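Local coordinates for protein beta-galactosidase (Marinomonas sp. ef1, PDB 6Y2K) that hydrolyses beta-galactosides as a cold-active glycoside hydrolase of family GH42 that assembles into hexamers, at residues A413-Y418 with L468-Q473; A472-T477 with G498-T503. All blocks are in the same frame, centred on the assembly; numbering follows the deposited sequence. Where two conformers were deposited one is given.

How the contacts relate
Both contacts lie in the domain that follows the TIM barrel, the family's trimerisation domain. Contact 1 runs from the paired parallel strands 412-415 and 467-470 into the loops at their C-terminal ends; contact 2 lies wholly in loops beyond the strands. It begins where contact 1 stops, sharing A472 and Q473, and ties the loop between strand 467-470 and helix 478-486 to the loop that follows strand 490-493. Their centres are about 12 Å apart. Q473 faces both ways: its side chain turns to 413-418 and its carbonyl to 498-503, so three successive strand-end loops of the sheet are joined side by side.

Contact 1. Residues A413-Y418 with L468-Q473; sequences ALMFDY and LVLPAQ
A413 starts the pairing: its carbonyl O receives the amide N of V469 at 2.8 Å, while its CB rests on CD1 of L468. At L414 the side chain crosses to the opposite face of the sheet and lies at about a right angle to the ring of P471, CG against CG at 3.9 Å. M415 returns the backbone bond, N to V469 O at 2.9 Å, and brings the larger side-chain contact. With CG anti to the backbone N (chi1 -177°), M415 runs alongside L470; CD2 of L470 fits against M415 CB at 3.6 Å and also touches SD. Beyond this point the strands part, and a water takes over, donating to M415 O and to Q473 OE1, 2.9 Å from the latter. D417 is modelled in two conformers; in the one described, its carboxylate meets the amide of Q473 crosswise, the planes 89° apart. There the bond from Q473 NE2 to D417 OD1 is weak at 3.3 Å, OD1 has a stronger partner in S458, and OD2 caps the following helix at A420 N. Shortening Q473 to an alanine would probably cost the water its second acceptor and D417 OD1 the weak amide bond, and open a gap beside M415 SD. Helix 435-448 covers the V469 and P471 side of the sheet, helix 478-486 the M415 and L468 side. Parallel strands with helices on both faces are consistent with the class I glutaminase-like alpha/beta fold to which the trimerisation domain is assigned.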
loop_
_atom_site.group_PDB
_atom_site.type_symbol
_atom_site.label_atom_id
_atom_site.label_comp_id
_atom_site.label_asym_id
_atom_site.label_seq_id
_atom_site.Cartn_x
_atom_site.Cartn_y
_atom_site.Cartn_z
ATOM N N ALA A 413 -28.707 27.509 15.628
ATOM C CA ALA A 413 -27.630 28.255 16.273
ATOM C C ALA A 413 -26.547 27.312 16.802
ATOM O O ALA A 413 -26.850 26.269 17.400
ATOM C CB ALA A 413 -28.177 29.113 17.403
ATOM N N LEU A 414 -25.294 27.693 16.563
ATOM C CA LEU A 414 -24.123 27.048 17.149
ATOM C C LEU A 414 -23.488 28.067 18.097
ATOM O O LEU A 414 -23.110 29.149 17.666
ATOM C CB LEU A 414 -23.149 26.656 16.038
ATOM C CG LEU A 414 -21.865 25.909 16.431
ATOM C CD1 LEU A 414 -21.336 25.126 15.240
ATOM C CD2 LEU A 414 -20.775 26.832 16.974
ATOM N N MET A 415 -23.390 27.737 19.380
ATOM C CA MET A 415 -22.839 28.663 20.378
ATOM C C MET A 415 -21.315 28.559 20.459
ATOM O O MET A 415 -20.784 27.508 20.857
ATOM C CB MET A 415 -23.446 28.387 21.758
ATOM C CG MET A 415 -23.001 29.339 22.866
ATOM S SD MET A 415 -23.932 29.102 24.393
ATOM C CE MET A 415 -25.482 29.864 23.918
ATOM N N PHE A 416 -20.633 29.650 20.097
ATOM C CA PHE A 416 -19.178 29.759 20.167
ATOM C C PHE A 416 -18.791 30.732 21.283
ATOM O O PHE A 416 -19.260 31.870 21.303
ATOM C CB PHE A 416 -18.623 30.264 18.834
ATOM C CG PHE A 416 -17.124 30.217 18.747
ATOM C CD1 PHE A 416 -16.353 31.284 19.201
ATOM C CD2 PHE A 416 -16.477 29.094 18.243
ATOM C CE1 PHE A 416 -14.971 31.242 19.133
ATOM C CE2 PHE A 416 -15.091 29.044 18.183
ATOM C CZ PHE A 416 -14.337 30.120 18.626
ATOM N N ASP A 417 -17.926 30.275 22.187
ATOM C CA ASP A 417 -17.520 31.033 23.365
ATOM C C ASP A 417 -15.987 31.119 23.399
ATOM O O ASP A 417 -15.320 30.102 23.569
ATOM C CB ASP A 417 -18.062 30.330 24.617
ATOM C CG ASP A 417 -17.994 31.196 25.858
ATOM O OD1 ASP A 417 -18.958 31.948 26.124
ATOM O OD2 ASP A 417 -16.984 31.105 26.582
ATOM N N TYR A 418 -15.437 32.328 23.234
ATOM C CA TYR A 418 -13.979 32.516 23.302
ATOM C C TYR A 418 -13.384 32.054 24.642
ATOM O O TYR A 418 -12.301 31.469 24.676
ATOM C CB TYR A 418 -13.585 33.964 22.986
ATOM C CG TYR A 418 -13.768 34.297 21.527
ATOM C CD1 TYR A 418 -12.764 34.023 20.596
ATOM C CD2 TYR A 418 -14.954 34.865 21.065
ATOM C CE1 TYR A 418 -12.937 34.313 19.248
ATOM C CE2 TYR A 418 -15.135 35.158 19.719
ATOM C CZ TYR A 418 -14.122 34.878 18.816
ATOM O OH TYR A 418 -14.303 35.161 17.482
ATOM N N LEU A 468 -30.498 24.431 18.812
ATOM C CA LEU A 468 -29.366 25.087 19.456
ATOM C C LEU A 468 -28.322 24.035 19.806
ATOM O O LEU A 468 -28.637 23.076 20.511
ATOM C CB LEU A 468 -29.828 25.785 20.740
ATOM C CG LEU A 468 -28.767 26.450 21.630
ATOM C CD1 LEU A 468 -27.971 27.488 20.863
ATOM C CD2 LEU A 468 -29.415 27.091 22.847
ATOM N N VAL A 469 -27.092 24.236 19.336
ATOM C CA VAL A 469 -25.989 23.318 19.584
ATOM C C VAL A 469 -24.873 24.040 20.333
ATOM O O VAL A 469 -24.414 25.084 19.880
ATOM C CB VAL A 469 -25.437 22.741 18.265
ATOM C CG1 VAL A 469 -24.260 21.794 18.536
ATOM C CG2 VAL A 469 -26.542 22.019 17.504
ATOM N N LEU A 470 -24.471 23.491 21.487
ATOM C CA LEU A 470 -23.320 23.975 22.260
ATOM C C LEU A 470 -22.200 22.937 22.100
ATOM O O LEU A 470 -22.206 21.914 22.790
ATOM C CB LEU A 470 -23.655 24.143 23.753
ATOM C CG LEU A 470 -24.919 24.854 24.270
ATOM C CD1 LEU A 470 -24.681 25.431 25.668
ATOM C CD2 LEU A 470 -25.517 25.901 23.353
ATOM N N PRO A 471 -21.255 23.164 21.163
ATOM C CA PRO A 471 -20.284 22.098 20.898
ATOM C C PRO A 471 -19.478 21.656 22.105
ATOM O O PRO A 471 -19.234 20.459 22.260
ATOM C CB PRO A 471 -19.370 22.716 19.836
ATOM C CG PRO A 471 -20.262 23.660 19.115
ATOM C CD PRO A 471 -21.125 24.256 20.188
ATOM N N ALA A 472 -19.067 22.617 22.937
ATOM C CA ALA A 472 -18.249 22.349 24.134
ATOM C C ALA A 472 -18.223 23.585 25.032
ATOM O O ALA A 472 -17.218 24.285 25.136
ATOM C CB ALA A 472 -16.842 21.941 23.734
ATOM N N GLN A 473 -19.360 23.857 25.664
ATOM C CA GLN A 473 -19.528 25.071 26.467
ATOM C C GLN A 473 -18.958 24.790 27.859
ATOM O O GLN A 473 -19.690 24.484 28.793
ATOM C CB GLN A 473 -21.010 25.471 26.504
ATOM C CG GLN A 473 -21.300 26.844 27.092
ATOM C CD GLN A 473 -20.660 28.013 26.343
ATOM O OE1 GLN A 473 -20.446 27.918 25.138
ATOM N NE2 GLN A 473 -20.346 29.093 27.033
HETATM O O HOH W 1 -19.698 26.191 22.982
#

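Contact 2. Residues A472-T477 with G498-T503; sequences AQAHIT and GSKTET
Two strand-end loops of the trimerisation domain are laced together here, with an inverse gamma turn centred on Q473 at the start of the first. The carbonyl O of Q473 accepts the amide N of G498 at 2.9 Å, and that of A474 accepts K500 N at 3.0 Å; both donors stand above the carbonyl planes. G498 has a positive phi of 63°, and I476 CD1 packs on its CA at 3.7 Å, where a CB would be tight.

H475 carries the side-chain part. Its CG is anti to the backbone N (chi1 176°), which brings the imidazole against 500-502, its edge to K500 O and one face to E502. ND1 donates to K500 O at 3.0 Å, the acceptor lying close to the ring plane, though the N-H...O angle of 149° is not quite straight. On the covered face the backbone N of E502 sits near the rim, and its CB makes a CH-pi contact 4.1 Å from the ring centroid. The E502 carboxylate itself leads away to a salt bridge with K167. K500 NZ leads away to a hydrogen bond with Q363 OE1 of the second subunit.

A water donates to K500 O and accepts from I476 N at 2.9 Å. With E502 over one face of the imidazole and T477 N over the other, the bond from ND1 probably limits the ring's rotation. Backbone polar groups thus do most of the joining: the K500 carbonyl accepts from both the water and the imidazole, and the second of these bonds requires that ND1 carry a proton.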
loop_
_atom_site.group_PDB
_atom_site.type_symbol
_atom_site.label_atom_id
_atom_site.label_comp_id
_atom_site.label_asym_id
_atom_site.label_seq_id
_atom_site.Cartn_x
_atom_site.Cartn_y
_atom_site.Cartn_z
ATOM N N ALA A 472 -19.067 22.617 22.937
ATOM C CA ALA A 472 -18.249 22.349 24.134
ATOM C C ALA A 472 -18.223 23.585 25.032
ATOM O O ALA A 472 -17.218 24.285 25.136
ATOM C CB ALA A 472 -16.842 21.941 23.734
ATOM N N GLN A 473 -19.360 23.857 25.664
ATOM C CA GLN A 473 -19.528 25.071 26.467
ATOM C C GLN A 473 -18.958 24.790 27.859
ATOM O O GLN A 473 -19.690 24.484 28.793
ATOM C CB GLN A 473 -21.010 25.471 26.504
ATOM C CG GLN A 473 -21.300 26.844 27.092
ATOM C CD GLN A 473 -20.660 28.013 26.343
ATOM O OE1 GLN A 473 -20.446 27.918 25.138
ATOM N NE2 GLN A 473 -20.346 29.093 27.033
ATOM N N ALA A 474 -17.631 24.881 27.959
ATOM C CA ALA A 474 -16.860 24.371 29.109
ATOM C C ALA A 474 -17.368 24.891 30.450
ATOM O O ALA A 474 -17.670 24.104 31.347
ATOM C CB ALA A 474 -15.379 24.678 28.930
ATOM N N HIS A 475 -17.483 26.210 30.563
ATOM C CA HIS A 475 -18.147 26.842 31.701
ATOM C C HIS A 475 -19.505 27.404 31.295
ATOM O O HIS A 475 -19.606 28.127 30.302
ATOM C CB HIS A 475 -17.282 27.968 32.285
ATOM C CG HIS A 475 -17.953 28.722 33.393
ATOM N ND1 HIS A 475 -18.334 28.120 34.574
ATOM C CD2 HIS A 475 -18.335 30.017 33.492
ATOM C CE1 HIS A 475 -18.910 29.016 35.356
ATOM N NE2 HIS A 475 -18.929 30.173 34.720
ATOM N N ILE A 476 -20.527 27.063 32.080
ATOM C CA ILE A 476 -21.883 27.574 31.916
ATOM C C ILE A 476 -22.111 28.565 33.052
ATOM O O ILE A 476 -22.083 28.176 34.223
ATOM C CB ILE A 476 -22.945 26.445 32.031
ATOM C CG1 ILE A 476 -22.735 25.387 30.934
ATOM C CG2 ILE A 476 -24.364 27.017 31.974
ATOM C CD1 ILE A 476 -23.553 24.134 31.129
ATOM N N THR A 477 -22.343 29.832 32.706
ATOM C CA THR A 477 -22.677 30.853 33.711
ATOM C C THR A 477 -24.064 30.551 34.284
ATOM O O THR A 477 -24.877 29.907 33.620
ATOM C CB THR A 477 -22.695 32.279 33.135
ATOM O OG1 THR A 477 -23.643 32.358 32.064
ATOM C CG2 THR A 477 -21.324 32.679 32.617
ATOM N N GLY A 498 -20.260 22.232 30.534
ATOM C CA GLY A 498 -20.409 22.281 31.984
ATOM C C GLY A 498 -19.362 21.502 32.776
ATOM O O GLY A 498 -19.647 21.026 33.877
ATOM N N SER A 499 -18.155 21.374 32.220
ATOM C CA SER A 499 -17.072 20.626 32.855
ATOM C C SER A 499 -16.122 21.485 33.711
ATOM O O SER A 499 -15.270 20.937 34.415
ATOM C CB SER A 499 -16.270 19.859 31.792
ATOM O OG SER A 499 -15.631 20.736 30.878
ATOM N N LYS A 500 -16.248 22.812 33.637
ATOM C CA LYS A 500 -15.378 23.721 34.395
ATOM C C LYS A 500 -16.162 24.842 35.069
ATOM O O LYS A 500 -17.134 25.366 34.510
ATOM C CB LYS A 500 -14.306 24.360 33.491
ATOM C CG LYS A 500 -13.390 23.393 32.752
ATOM C CD LYS A 500 -12.457 22.643 33.683
ATOM C CE LYS A 500 -11.656 21.584 32.943
ATOM N NZ LYS A 500 -10.926 20.685 33.877
ATOM N N THR A 501 -15.695 25.237 36.251
ATOM C CA THR A 501 -16.151 26.458 36.916
ATOM C C THR A 501 -15.516 27.693 36.238
ATOM O O THR A 501 -14.680 27.566 35.331
ATOM C CB THR A 501 -15.762 26.454 38.410
ATOM O OG1 THR A 501 -14.336 26.413 38.528
ATOM C CG2 THR A 501 -16.384 25.243 39.155
ATOM N N GLU A 502 -15.909 28.883 36.688
ATOM C CA GLU A 502 -15.343 30.138 36.173
ATOM C C GLU A 502 -13.825 30.246 36.394
ATOM O O GLU A 502 -13.125 30.855 35.579
ATOM C CB GLU A 502 -16.047 31.358 36.804
ATOM C CG GLU A 502 -15.994 32.645 35.963
ATOM C CD GLU A 502 -14.678 33.431 36.024
ATOM O OE1 GLU A 502 -13.949 33.357 37.032
ATOM O OE2 GLU A 502 -14.382 34.154 35.045
ATOM N N THR A 503 -13.327 29.648 37.479
ATOM C CA THR A 503 -11.928 29.781 37.883
ATOM C C THR A 503 -11.078 28.527 37.585
ATOM O O THR A 503 -10.050 28.318 38.231
ATOM C CB THR A 503 -11.849 30.125 39.390
ATOM O OG1 THR A 503 -12.358 29.030 40.149
ATOM C CG2 THR A 503 -12.689 31.367 39.707
HETATM O O HOH W 2 -19.954 25.088 34.190
#